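Side-chain contacts in branched-chain-amino-acid aminotransferase (Deinococcus radiodurans, PDB 3UZO), which probably catalyses the pyridoxal-phosphate-dependent transfer of the amino group between leucine, isoleucine or valine and 2-oxoglutarate, the closing step in building these branched-chain amino acids: residues Gly65-Ala68 and Leu69-Gln73; Gly214-Ala217 and Lys218-Asp221; Leu272-Ala275 and Glu276-Gly280; Glu339-Gly342 and Ile343-Gly346. All coordinates share one frame; numbering follows the deposited sequence.

Contact 1 (Gly65-Ala68 and Leu69-Gln73). With GLU (glutamic acid), chain F.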
ATOM      1  N   GLY A  65     -15.251   0.147   6.907  1.00 14.77           N
ATOM      2  CA  GLY A  65     -14.452   1.317   6.586  1.00 15.69           C
ATOM      3  C   GLY A  65     -13.056   1.307   7.192  1.00 16.10           C
ATOM      4  O   GLY A  65     -12.354   2.322   7.143  1.00 15.67           O
ATOM      5  N   SER A  66     -12.643   0.169   7.755  1.00 11.96           N
ATOM      6  CA  SER A  66     -11.320   0.057   8.376  1.00 11.65           C
ATOM      7  C   SER A  66     -10.213   0.600   7.469  1.00 11.76           C
ATOM      8  O   SER A  66     -10.200   0.330   6.268  1.00 11.69           O
ATOM      9  CB  SER A  66     -11.021  -1.406   8.734  1.00 15.45           C
ATOM     10  OG  SER A  66     -11.881  -1.878   9.762  1.00 13.87           O
ATOM     11  N   THR A  67      -9.286   1.368   8.043  1.00 10.09           N
ATOM     12  CA  THR A  67      -8.190   1.934   7.264  1.00 10.43           C
ATOM     13  C   THR A  67      -7.301   0.830   6.689  1.00  8.04           C
ATOM     14  O   THR A  67      -6.643   1.024   5.669  1.00 10.60           O
ATOM     15  CB  THR A  67      -7.294   2.857   8.117  1.00  7.63           C
ATOM     16  OG1 THR A  67      -6.725   2.097   9.189  1.00  5.69           O
ATOM     17  CG2 THR A  67      -8.100   4.029   8.687  1.00  8.07           C
ATOM     18  N   ALA A  68      -7.274  -0.323   7.353  1.00  7.12           N
ATOM     19  CA  ALA A  68      -6.460  -1.444   6.881  1.00  7.74           C
ATOM     20  C   ALA A  68      -6.961  -1.939   5.523  1.00  8.41           C
ATOM     21  O   ALA A  68      -6.205  -2.535   4.751  1.00  9.27           O
ATOM     22  CB  ALA A  68      -6.502  -2.589   7.895  1.00 17.55           C
ATOM     23  N   LEU A  69      -8.229  -1.673   5.229  1.00  7.06           N
ATOM     24  CA  LEU A  69      -8.843  -2.115   3.975  1.00  8.64           C
ATOM     25  C   LEU A  69      -8.850  -1.075   2.865  1.00 11.19           C
ATOM     26  O   LEU A  69      -8.808  -1.420   1.678  1.00 13.28           O
ATOM     27  CB  LEU A  69     -10.287  -2.545   4.227  1.00 12.18           C
ATOM     28  CG  LEU A  69     -10.524  -3.732   5.159  1.00 14.00           C
ATOM     29  CD1 LEU A  69     -12.013  -3.862   5.446  1.00 17.04           C
ATOM     30  CD2 LEU A  69      -9.968  -5.000   4.533  1.00 12.79           C
ATOM     31  N   HIS A  70      -8.917   0.192   3.253  1.00 10.62           N
ATOM     32  CA  HIS A  70      -8.983   1.295   2.302  1.00 11.79           C
ATOM     33  C   HIS A  70      -7.697   2.104   2.131  1.00 10.83           C
ATOM     34  O   HIS A  70      -7.387   2.547   1.035  1.00 11.07           O
ATOM     35  CB  HIS A  70     -10.113   2.248   2.718  1.00 16.72           C
ATOM     36  CG  HIS A  70     -11.468   1.611   2.717  1.00 18.25           C
ATOM     37  ND1 HIS A  70     -12.377   1.801   1.699  1.00 19.06           N
ATOM     38  CD2 HIS A  70     -12.043   0.739   3.577  1.00 18.56           C
ATOM     39  CE1 HIS A  70     -13.453   1.070   1.929  1.00 19.57           C
ATOM     40  NE2 HIS A  70     -13.275   0.415   3.064  1.00 19.02           N
ATOM     41  N   TYR A  71      -6.945   2.295   3.204  1.00 12.67           N
ATOM     42  CA  TYR A  71      -5.739   3.109   3.113  1.00 12.08           C
ATOM     43  C   TYR A  71      -4.438   2.398   3.441  1.00 11.35           C
ATOM     44  O   TYR A  71      -3.496   3.016   3.935  1.00  8.86           O
ATOM     45  CB  TYR A  71      -5.903   4.339   4.004  1.00 16.34           C
ATOM     46  CG  TYR A  71      -7.207   5.052   3.759  1.00 20.00           C
ATOM     47  CD1 TYR A  71      -8.222   5.036   4.714  1.00 21.99           C
ATOM     48  CD2 TYR A  71      -7.452   5.699   2.542  1.00 20.37           C
ATOM     49  CE1 TYR A  71      -9.452   5.639   4.471  1.00 21.35           C
ATOM     50  CE2 TYR A  71      -8.681   6.305   2.286  1.00 21.84           C
ATOM     51  CZ  TYR A  71      -9.676   6.266   3.258  1.00 22.91           C
ATOM     52  OH  TYR A  71     -10.906   6.819   3.009  1.00 24.20           O
ATOM     53  N   GLY A  72      -4.401   1.099   3.154  1.00 13.26           N
ATOM     54  CA  GLY A  72      -3.217   0.294   3.397  1.00 13.07           C
ATOM     55  C   GLY A  72      -2.535   0.465   4.741  1.00 14.51           C
ATOM     56  O   GLY A  72      -1.324   0.262   4.841  1.00 13.76           O
ATOM     57  N   GLN A  73      -3.282   0.832   5.779  1.00  9.67           N
ATOM     58  CA  GLN A  73      -2.656   0.993   7.090  1.00 10.54           C
ATOM     59  C   GLN A  73      -2.516  -0.398   7.688  1.00  8.80           C
ATOM     60  O   GLN A  73      -3.382  -0.882   8.418  1.00 10.98           O
ATOM     61  CB  GLN A  73      -3.492   1.889   7.998  1.00 14.19           C
ATOM     62  CG  GLN A  73      -2.821   2.140   9.343  1.00 16.81           C
ATOM     63  CD  GLN A  73      -3.472   3.261  10.123  1.00 18.49           C
ATOM     64  OE1 GLN A  73      -4.695   3.282  10.306  1.00 17.78           O
ATOM     65  NE2 GLN A  73      -2.654   4.206  10.593  1.00 14.21           N
TER
HETATM   66  N   GLU F 500     -10.418   8.793  -1.538  1.00 42.66           N
HETATM   67  CA  GLU F 500     -10.598  10.087  -0.828  1.00 42.66           C
HETATM   68  C   GLU F 500     -10.800   9.853   0.651  1.00 42.66           C
HETATM   69  O   GLU F 500     -10.593  10.804   1.428  1.00 42.66           O
HETATM   70  CB  GLU F 500     -11.805  10.835  -1.382  1.00 80.54           C
HETATM   71  CG  GLU F 500     -11.521  11.611  -2.644  1.00 80.54           C
HETATM   72  CD  GLU F 500     -12.670  12.512  -3.034  1.00 80.54           C
HETATM   73  OE1 GLU F 500     -13.256  13.145  -2.129  1.00 80.54           O
HETATM   74  OE2 GLU F 500     -12.976  12.585  -4.243  1.00 80.54           O
HETATM   75  OXT GLU F 500     -11.175   8.717   1.001  1.00 80.54           O

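Contact 2 (Gly214-Ala217 and Lys218-Asp221)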
ATOM      1  N   GLY A 214       5.915  -8.750 -10.571  1.00 14.83           N
ATOM      2  CA  GLY A 214       6.293 -10.078 -10.119  1.00 15.84           C
ATOM      3  C   GLY A 214       5.623 -11.128 -10.985  1.00 17.20           C
ATOM      4  O   GLY A 214       6.207 -12.168 -11.310  1.00 17.80           O
ATOM      5  N   TYR A 215       4.381 -10.848 -11.359  1.00 14.22           N
ATOM      6  CA  TYR A 215       3.611 -11.751 -12.204  1.00 17.29           C
ATOM      7  C   TYR A 215       4.259 -11.837 -13.586  1.00 17.36           C
ATOM      8  O   TYR A 215       4.465 -12.929 -14.115  1.00 18.09           O
ATOM      9  CB  TYR A 215       2.173 -11.247 -12.331  1.00 30.82           C
ATOM     10  CG  TYR A 215       1.327 -12.054 -13.285  1.00 35.21           C
ATOM     11  CD1 TYR A 215       0.999 -13.380 -13.007  1.00 36.24           C
ATOM     12  CD2 TYR A 215       0.861 -11.493 -14.472  1.00 37.36           C
ATOM     13  CE1 TYR A 215       0.226 -14.129 -13.891  1.00 39.16           C
ATOM     14  CE2 TYR A 215       0.087 -12.230 -15.363  1.00 38.75           C
ATOM     15  CZ  TYR A 215      -0.226 -13.547 -15.068  1.00 39.26           C
ATOM     16  OH  TYR A 215      -0.986 -14.279 -15.952  1.00 41.92           O
ATOM     17  N   GLU A 216       4.579 -10.684 -14.166  1.00 18.64           N
ATOM     18  CA  GLU A 216       5.213 -10.647 -15.478  1.00 19.28           C
ATOM     19  C   GLU A 216       6.522 -11.437 -15.494  1.00 18.67           C
ATOM     20  O   GLU A 216       6.873 -12.046 -16.498  1.00 18.99           O
ATOM     21  CB  GLU A 216       5.473  -9.202 -15.903  1.00 23.25           C
ATOM     22  CG  GLU A 216       4.214  -8.467 -16.327  1.00 25.37           C
ATOM     23  CD  GLU A 216       4.475  -7.029 -16.735  1.00 29.55           C
ATOM     24  OE1 GLU A 216       3.540  -6.389 -17.262  1.00 31.07           O
ATOM     25  OE2 GLU A 216       5.607  -6.536 -16.524  1.00 30.07           O
ATOM     26  N   ALA A 217       7.247 -11.427 -14.385  1.00 17.90           N
ATOM     27  CA  ALA A 217       8.503 -12.162 -14.325  1.00 18.12           C
ATOM     28  C   ALA A 217       8.228 -13.662 -14.336  1.00 18.74           C
ATOM     29  O   ALA A 217       8.799 -14.408 -15.130  1.00 14.91           O
ATOM     30  CB  ALA A 217       9.272 -11.780 -13.077  1.00 12.63           C
ATOM     31  N   LYS A 218       7.342 -14.100 -13.449  1.00 21.36           N
ATOM     32  CA  LYS A 218       7.003 -15.513 -13.347  1.00 24.85           C
ATOM     33  C   LYS A 218       6.508 -16.091 -14.669  1.00 26.38           C
ATOM     34  O   LYS A 218       6.703 -17.275 -14.939  1.00 27.44           O
ATOM     35  CB  LYS A 218       5.968 -15.715 -12.240  1.00 34.12           C
ATOM     36  CG  LYS A 218       6.518 -15.331 -10.875  1.00 39.39           C
ATOM     37  CD  LYS A 218       5.475 -15.364  -9.780  1.00 40.81           C
ATOM     38  CE  LYS A 218       6.069 -14.852  -8.476  1.00 39.73           C
ATOM     39  NZ  LYS A 218       5.037 -14.731  -7.407  1.00 43.46           N
ATOM     40  N   LYS A 219       5.878 -15.257 -15.493  1.00 41.99           N
ATOM     41  CA  LYS A 219       5.384 -15.703 -16.792  1.00 43.98           C
ATOM     42  C   LYS A 219       6.550 -15.954 -17.744  1.00 45.22           C
ATOM     43  O   LYS A 219       6.463 -16.791 -18.642  1.00 45.26           O
ATOM     44  CB  LYS A 219       4.449 -14.659 -17.408  1.00 47.11           C
ATOM     45  CG  LYS A 219       3.130 -14.496 -16.679  1.00 49.73           C
ATOM     46  CD  LYS A 219       2.110 -13.749 -17.527  1.00 52.00           C
ATOM     47  CE  LYS A 219       2.535 -12.315 -17.804  1.00 53.74           C
ATOM     48  NZ  LYS A 219       1.508 -11.586 -18.606  1.00 54.75           N
ATOM     49  N   ARG A 220       7.637 -15.215 -17.539  1.00 31.72           N
ATOM     50  CA  ARG A 220       8.834 -15.335 -18.364  1.00 32.35           C
ATOM     51  C   ARG A 220       9.761 -16.386 -17.765  1.00 31.43           C
ATOM     52  O   ARG A 220      10.933 -16.474 -18.127  1.00 31.46           O
ATOM     53  CB  ARG A 220       9.563 -13.994 -18.431  1.00 34.97           C
ATOM     54  CG  ARG A 220       8.706 -12.835 -18.922  1.00 39.78           C
ATOM     55  CD  ARG A 220       8.861 -12.574 -20.413  1.00 42.12           C
ATOM     56  NE  ARG A 220       9.988 -11.696 -20.727  1.00 43.29           N
ATOM     57  CZ  ARG A 220      11.270 -12.039 -20.625  1.00 44.02           C
ATOM     58  NH1 ARG A 220      11.606 -13.253 -20.214  1.00 43.80           N
ATOM     59  NH2 ARG A 220      12.219 -11.168 -20.943  1.00 43.84           N
ATOM     60  N   ASP A 221       9.223 -17.164 -16.830  1.00 30.48           N
ATOM     61  CA  ASP A 221       9.966 -18.229 -16.162  1.00 28.79           C
ATOM     62  C   ASP A 221      10.994 -17.773 -15.129  1.00 26.75           C
ATOM     63  O   ASP A 221      11.869 -18.550 -14.743  1.00 25.77           O
ATOM     64  CB  ASP A 221      10.642 -19.131 -17.196  1.00 43.86           C
ATOM     65  CG  ASP A 221       9.645 -19.806 -18.115  1.00 47.01           C
ATOM     66  OD1 ASP A 221       8.714 -20.460 -17.597  1.00 48.22           O
ATOM     67  OD2 ASP A 221       9.791 -19.685 -19.351  1.00 49.11           O
TER

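Contact 3 (Leu272-Ala275 and Glu276-Gly280)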
ATOM      1  N   LEU A 272      25.668 -10.434   6.977  1.00 15.42           N
ATOM      2  CA  LEU A 272      26.682  -9.395   7.046  1.00 16.74           C
ATOM      3  C   LEU A 272      27.607  -9.712   8.227  1.00 17.85           C
ATOM      4  O   LEU A 272      28.835  -9.637   8.112  1.00 17.28           O
ATOM      5  CB  LEU A 272      25.980  -8.051   7.254  1.00 19.42           C
ATOM      6  CG  LEU A 272      26.332  -6.785   6.469  1.00 21.87           C
ATOM      7  CD1 LEU A 272      26.717  -7.107   5.046  1.00 19.90           C
ATOM      8  CD2 LEU A 272      25.122  -5.845   6.499  1.00 18.64           C
ATOM      9  N   TRP A 273      27.009 -10.095   9.356  1.00 16.30           N
ATOM     10  CA  TRP A 273      27.769 -10.419  10.560  1.00 17.72           C
ATOM     11  C   TRP A 273      28.563 -11.716  10.404  1.00 18.74           C
ATOM     12  O   TRP A 273      29.752 -11.772  10.730  1.00 16.69           O
ATOM     13  CB  TRP A 273      26.829 -10.547  11.771  1.00 18.24           C
ATOM     14  CG  TRP A 273      27.562 -10.586  13.085  1.00 17.81           C
ATOM     15  CD1 TRP A 273      27.954  -9.515  13.839  1.00 20.14           C
ATOM     16  CD2 TRP A 273      28.077 -11.751  13.750  1.00 19.70           C
ATOM     17  NE1 TRP A 273      28.684  -9.940  14.927  1.00 19.48           N
ATOM     18  CE2 TRP A 273      28.777 -11.306  14.893  1.00 19.52           C
ATOM     19  CE3 TRP A 273      28.018 -13.126  13.486  1.00 19.78           C
ATOM     20  CZ2 TRP A 273      29.414 -12.189  15.771  1.00 20.54           C
ATOM     21  CZ3 TRP A 273      28.652 -14.004  14.361  1.00 19.75           C
ATOM     22  CH2 TRP A 273      29.341 -13.531  15.489  1.00 19.83           C
ATOM     23  N   LEU A 274      27.901 -12.759   9.910  1.00 13.44           N
ATOM     24  CA  LEU A 274      28.539 -14.060   9.716  1.00 13.05           C
ATOM     25  C   LEU A 274      29.702 -13.977   8.734  1.00 15.38           C
ATOM     26  O   LEU A 274      30.758 -14.579   8.954  1.00 15.36           O
ATOM     27  CB  LEU A 274      27.506 -15.075   9.206  1.00 23.80           C
ATOM     28  CG  LEU A 274      26.797 -16.004  10.200  1.00 25.11           C
ATOM     29  CD1 LEU A 274      26.665 -15.344  11.555  1.00 22.53           C
ATOM     30  CD2 LEU A 274      25.428 -16.387   9.646  1.00 21.15           C
ATOM     31  N   ALA A 275      29.501 -13.234   7.651  1.00 17.85           N
ATOM     32  CA  ALA A 275      30.535 -13.074   6.634  1.00 19.24           C
ATOM     33  C   ALA A 275      31.822 -12.540   7.253  1.00 20.31           C
ATOM     34  O   ALA A 275      32.909 -13.065   7.005  1.00 19.33           O
ATOM     35  CB  ALA A 275      30.052 -12.128   5.543  1.00 22.58           C
ATOM     36  N   GLU A 276      31.691 -11.500   8.069  1.00 19.09           N
ATOM     37  CA  GLU A 276      32.850 -10.884   8.696  1.00 21.74           C
ATOM     38  C   GLU A 276      33.471 -11.672   9.845  1.00 22.43           C
ATOM     39  O   GLU A 276      34.649 -12.015   9.798  1.00 22.61           O
ATOM     40  CB  GLU A 276      32.496  -9.488   9.206  1.00 22.85           C
ATOM     41  CG  GLU A 276      33.717  -8.692   9.660  1.00 26.97           C
ATOM     42  CD  GLU A 276      33.362  -7.348  10.251  1.00 28.92           C
ATOM     43  OE1 GLU A 276      32.404  -6.711   9.765  1.00 31.74           O
ATOM     44  OE2 GLU A 276      34.054  -6.917  11.195  1.00 33.89           O
ATOM     45  N   HIS A 277      32.674 -11.967  10.867  1.00 26.22           N
ATOM     46  CA  HIS A 277      33.168 -12.652  12.060  1.00 27.02           C
ATOM     47  C   HIS A 277      33.241 -14.176  12.064  1.00 28.41           C
ATOM     48  O   HIS A 277      33.754 -14.765  13.018  1.00 29.09           O
ATOM     49  CB  HIS A 277      32.358 -12.191  13.278  1.00 23.16           C
ATOM     50  CG  HIS A 277      32.341 -10.707  13.457  1.00 23.69           C
ATOM     51  ND1 HIS A 277      31.385  -9.898  12.881  1.00 25.53           N
ATOM     52  CD2 HIS A 277      33.197  -9.877  14.099  1.00 23.71           C
ATOM     53  CE1 HIS A 277      31.653  -8.635  13.158  1.00 24.53           C
ATOM     54  NE2 HIS A 277      32.748  -8.594  13.895  1.00 24.99           N
ATOM     55  N   ARG A 278      32.745 -14.823  11.017  1.00 24.18           N
ATOM     56  CA  ARG A 278      32.784 -16.277  10.980  1.00 24.11           C
ATOM     57  C   ARG A 278      33.476 -16.809   9.734  1.00 23.66           C
ATOM     58  O   ARG A 278      34.197 -17.798   9.797  1.00 24.27           O
ATOM     59  CB  ARG A 278      31.362 -16.834  11.062  1.00 30.54           C
ATOM     60  CG  ARG A 278      30.572 -16.276  12.233  1.00 32.62           C
ATOM     61  CD  ARG A 278      30.878 -16.996  13.537  1.00 30.00           C
ATOM     62  NE  ARG A 278      30.011 -18.157  13.691  1.00 29.97           N
ATOM     63  CZ  ARG A 278      29.283 -18.411  14.772  1.00 28.24           C
ATOM     64  NH1 ARG A 278      29.317 -17.596  15.816  1.00 28.69           N
ATOM     65  NH2 ARG A 278      28.489 -19.467  14.791  1.00 26.32           N
ATOM     66  N   LEU A 279      33.264 -16.148   8.602  1.00 28.01           N
ATOM     67  CA  LEU A 279      33.865 -16.592   7.348  1.00 26.85           C
ATOM     68  C   LEU A 279      35.124 -15.821   6.960  1.00 25.38           C
ATOM     69  O   LEU A 279      35.748 -16.109   5.939  1.00 26.58           O
ATOM     70  CB  LEU A 279      32.835 -16.506   6.221  1.00 31.57           C
ATOM     71  CG  LEU A 279      31.708 -17.544   6.249  1.00 32.82           C
ATOM     72  CD1 LEU A 279      30.956 -17.489   7.569  1.00 32.21           C
ATOM     73  CD2 LEU A 279      30.770 -17.285   5.087  1.00 32.63           C
ATOM     74  N   GLY A 280      35.491 -14.839   7.773  1.00 23.58           N
ATOM     75  CA  GLY A 280      36.685 -14.059   7.499  1.00 23.98           C
ATOM     76  C   GLY A 280      36.661 -13.273   6.201  1.00 22.82           C
ATOM     77  O   GLY A 280      37.706 -13.030   5.597  1.00 24.66           O
TER

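Contact 4 (Glu339-Gly342 and Ile343-Gly346)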
ATOM      1  N   GLU A 339      26.233 -21.868   7.448  1.00 12.39           N
ATOM      2  CA  GLU A 339      26.426 -21.191   8.727  1.00 13.59           C
ATOM      3  C   GLU A 339      25.089 -20.645   9.245  1.00 12.38           C
ATOM      4  O   GLU A 339      24.723 -20.852  10.404  1.00  8.86           O
ATOM      5  CB  GLU A 339      27.427 -20.037   8.569  1.00 19.36           C
ATOM      6  CG  GLU A 339      27.963 -19.450   9.879  1.00 19.65           C
ATOM      7  CD  GLU A 339      28.760 -20.459  10.690  1.00 22.35           C
ATOM      8  OE1 GLU A 339      29.448 -21.293  10.073  1.00 23.65           O
ATOM      9  OE2 GLU A 339      28.708 -20.413  11.939  1.00 23.39           O
ATOM     10  N   LEU A 340      24.359 -19.956   8.376  1.00 10.97           N
ATOM     11  CA  LEU A 340      23.070 -19.379   8.753  1.00 12.19           C
ATOM     12  C   LEU A 340      22.060 -20.454   9.179  1.00 12.63           C
ATOM     13  O   LEU A 340      21.472 -20.373  10.256  1.00 11.13           O
ATOM     14  CB  LEU A 340      22.519 -18.552   7.587  1.00 20.20           C
ATOM     15  CG  LEU A 340      21.169 -17.831   7.721  1.00 25.42           C
ATOM     16  CD1 LEU A 340      20.040 -18.810   7.481  1.00 27.83           C
ATOM     17  CD2 LEU A 340      21.060 -17.174   9.088  1.00 23.88           C
ATOM     18  N   VAL A 341      21.875 -21.464   8.335  1.00 10.57           N
ATOM     19  CA  VAL A 341      20.934 -22.541   8.620  1.00 12.99           C
ATOM     20  C   VAL A 341      21.385 -23.390   9.815  1.00 12.84           C
ATOM     21  O   VAL A 341      20.563 -23.841  10.611  1.00 11.04           O
ATOM     22  CB  VAL A 341      20.742 -23.436   7.375  1.00 19.95           C
ATOM     23  CG1 VAL A 341      19.702 -24.507   7.654  1.00 22.64           C
ATOM     24  CG2 VAL A 341      20.302 -22.585   6.198  1.00 20.95           C
ATOM     25  N   GLY A 342      22.694 -23.599   9.937  1.00 14.23           N
ATOM     26  CA  GLY A 342      23.217 -24.376  11.052  1.00 15.56           C
ATOM     27  C   GLY A 342      22.877 -23.718  12.381  1.00 13.77           C
ATOM     28  O   GLY A 342      22.520 -24.390  13.354  1.00 13.95           O
ATOM     29  N   ILE A 343      22.984 -22.394  12.419  1.00 14.36           N
ATOM     30  CA  ILE A 343      22.673 -21.638  13.630  1.00 15.63           C
ATOM     31  C   ILE A 343      21.184 -21.744  13.961  1.00 15.07           C
ATOM     32  O   ILE A 343      20.804 -22.043  15.096  1.00 14.50           O
ATOM     33  CB  ILE A 343      23.044 -20.145  13.457  1.00 10.67           C
ATOM     34  CG1 ILE A 343      24.568 -19.997  13.427  1.00  7.76           C
ATOM     35  CG2 ILE A 343      22.437 -19.313  14.584  1.00 11.13           C
ATOM     36  CD1 ILE A 343      25.047 -18.617  13.016  1.00  6.88           C
ATOM     37  N   GLN A 344      20.344 -21.493  12.961  1.00 11.54           N
ATOM     38  CA  GLN A 344      18.902 -21.551  13.150  1.00 12.80           C
ATOM     39  C   GLN A 344      18.422 -22.897  13.704  1.00 10.79           C
ATOM     40  O   GLN A 344      17.600 -22.934  14.617  1.00 13.22           O
ATOM     41  CB  GLN A 344      18.199 -21.225  11.824  1.00 10.25           C
ATOM     42  CG  GLN A 344      18.569 -19.831  11.302  1.00 12.59           C
ATOM     43  CD  GLN A 344      17.995 -19.525   9.939  1.00 13.57           C
ATOM     44  OE1 GLN A 344      17.871 -20.412   9.088  1.00 14.20           O
ATOM     45  NE2 GLN A 344      17.651 -18.256   9.715  1.00 15.34           N
ATOM     46  N   TYR A 345      18.935 -23.999  13.167  1.00 11.06           N
ATOM     47  CA  TYR A 345      18.518 -25.317  13.632  1.00 12.46           C
ATOM     48  C   TYR A 345      19.273 -25.853  14.843  1.00 11.64           C
ATOM     49  O   TYR A 345      19.030 -26.978  15.263  1.00 12.41           O
ATOM     50  CB  TYR A 345      18.606 -26.346  12.509  1.00 13.30           C
ATOM     51  CG  TYR A 345      17.493 -26.242  11.503  1.00 14.75           C
ATOM     52  CD1 TYR A 345      17.639 -25.470  10.351  1.00 17.41           C
ATOM     53  CD2 TYR A 345      16.283 -26.909  11.706  1.00 16.18           C
ATOM     54  CE1 TYR A 345      16.607 -25.364   9.427  1.00 17.58           C
ATOM     55  CE2 TYR A 345      15.247 -26.811  10.791  1.00 13.36           C
ATOM     56  CZ  TYR A 345      15.413 -26.038   9.655  1.00 14.58           C
ATOM     57  OH  TYR A 345      14.386 -25.931   8.749  1.00 13.84           O
ATOM     58  N   GLY A 346      20.181 -25.054  15.392  1.00 13.46           N
ATOM     59  CA  GLY A 346      20.933 -25.474  16.565  1.00 13.04           C
ATOM     60  C   GLY A 346      22.124 -26.382  16.332  1.00 15.13           C
ATOM     61  O   GLY A 346      22.635 -26.995  17.277  1.00 13.37           O
TER

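Contact 1 (Gly65-Ala68 and Leu69-Gln73)
T67 and Q73 lock a single tight turn by side-chain hydrogen bonding: six residues apart, they bridge the short helix 67-70, which links strands 59-63 and 74-83 at the subunit interface, and the loop after it. T67 OG1 donates to Q73 OE1 at 2.6 Å, in the carbonyl plane and on a lone pair, with a C=O...O angle of 134°. OG1 reaches it because it sits between the backbone N and the carbonyl carbon (chi1 61°), while the Q73 chain extends toward it. A160 N also donates to Q73 OE1, and Q73 NE2 is held by L108 O and T159 OG1, so the amide is fixed at both ends. Beneath, T67 O takes Y71 N at 2.8 Å, and S66 O accepts both L69 N (3.0 Å) and H70 N (3.3 Å). H70 CB lies over the centre of one face of the Y71 ring, 3.8 Å above its plane. Y71 OH is hydrogen-bonded to I155 O and lies 2.8 Å from OXT of the bound glutamate; which receives its proton is not settled. R145 NH1 of the second subunit is hydrogen-bonded to Y71 OH. The turn thus holds the Y71 backbone, while its hydroxyl joins ligand, loop and second subunit in one polar cluster.

Contact 2 (Gly214-Ala217 and Lys218-Asp221)
K218 N donates to G214 O at 3.1 Å with an N-H...O angle of 170°, and K219 N to Y215 O at the same length; these bonds belong to the last turn of helix 204-219, in the beta-alpha-beta unit formed with strands 183-186 and 224-225. A Schellman motif then ends the helix. R220 N turns to A217 O (2.8 Å) and keeps only a weak bond to E216 O. D221, with positive phi, is the C-prime residue: its N returns weakly to K218 O, and F222 N reaches A217 O.

Outside the backbone, the main side-chain contact joins Y215 and K219, one turn apart. With its CG anti to the backbone N (chi1 175°), the tyrosine swings its ring along the helix toward the C-terminal end, and the lysine chain, bent at chi3, passes obliquely across one face. The contact is CH-pi in character, K219 CG lying 4.0 Å from the ring centroid and 16° off the normal. Y215 also packs on L109 of the second subunit, and K218 on V157 of that subunit, whereas A217 is turned onto I186 of strand 183-186. K219 NZ and E216 OE1 are 5.7 Å apart, too distant for a salt bridge. The tightest approach of the aliphatic chain to the ring is K219 CD to Y215 CE2, 3.3 Å.

Contact 3 (Leu272-Ala275 and Glu276-Gly280)
The C-terminal end of helix 266-277, the connecting helix of the beta-alpha-beta unit between strands 253-257 and 282-286, carries an aromatic pair one turn apart, W273 and H277. The imidazole lies over the five-membered ring of the indole as an offset stack, centroids 4.2 Å apart and planes at 23°. H277 CB meanwhile sits over the six-membered ring, 3.9 Å from its centroid, a CH-pi contact. A chi1 near 180° (-168°) carries the indole forward over the next turn, where it meets H277. W273 O accepts twice from the histidine: from the backbone N at 2.9 Å, and from ND1 at 3.3 Å with the carbonyl oxygen near the imidazole plane. L274 O likewise takes two donors, R278 N (2.9 Å) and L279 N (3.0 Å), as the helix unwinds. R278, bent at chi2 and chi3, runs its CG within 3.7 Å of W273 CZ3. Its guanidinium is turned 68° from the indole plane, and NH2 makes a salt bridge with E339 OE2 and a hydrogen bond to E349 O. The ND1 bond is consistent with a proton on that nitrogen and, with the stack, fixes the rotation of the imidazole.

Contact 4 (Glu339-Gly342 and Ile343-Gly346)
L340 spreads its two methyls over the side-chain amide of Q344, one turn later in helix 331-344: CD1 comes to 3.1 Å from Q344 OE1, while CD2 is 3.6 Å from Q344 NE2. The leucine reaches forward along the helix because its chi1 is fully trans (-180°), and the extended Q344 chain comes across from the next turn. On the neighbouring flank V341 and Y345 run side by side, pointing the same way, with V341 CG1 at 3.5 Å from Y345 CD1. V341 O lies near the plane of the tyrosine ring, at its edge, and accepts Y345 N at 3.0 Å. The preceding backbone bonds are regular: Q344 N to L340 O at 3.1 Å and 169°, and I343 N to E339 O at 3.1 Å. At G346, whose phi is positive (81°), a Schellman motif closes the helix, with G346 N bonded to I343 O. Around this end Y345 OH reaches G140 O and its ring meets that of Y82 edge to face, while L340 packs on V307 and on L271 of helix 266-277. Methyl groups therefore line the Q344 amide on the leucine side, an apolar setting for a buried polar side chain that lies about 8 Å from the bound pyridoxal phosphate.

Along the chain the four contacts follow in series. Contacts 3 and 4 are neighbours, with centres 14 Å apart: helices 266-277 and 331-344 pack together through L274 against E339, L340 and I343, and R278 NH2 makes a 3.0 Å salt bridge with E339 OE2. The C-terminal ends of the two helices therefore pack on each other. Contact 1 stands about 42 Å from contact 3 and 38 Å from contact 4, centre to centre, across the chain's middle. Contact 2, on helix 204-219, is 29 Å from contact 1 and 34 Å from contact 3, again between centres. Contacts 1 and 2 both touch the second subunit, whereas 3 and 4 do not, so these two helix ends lie away from the subunit interface.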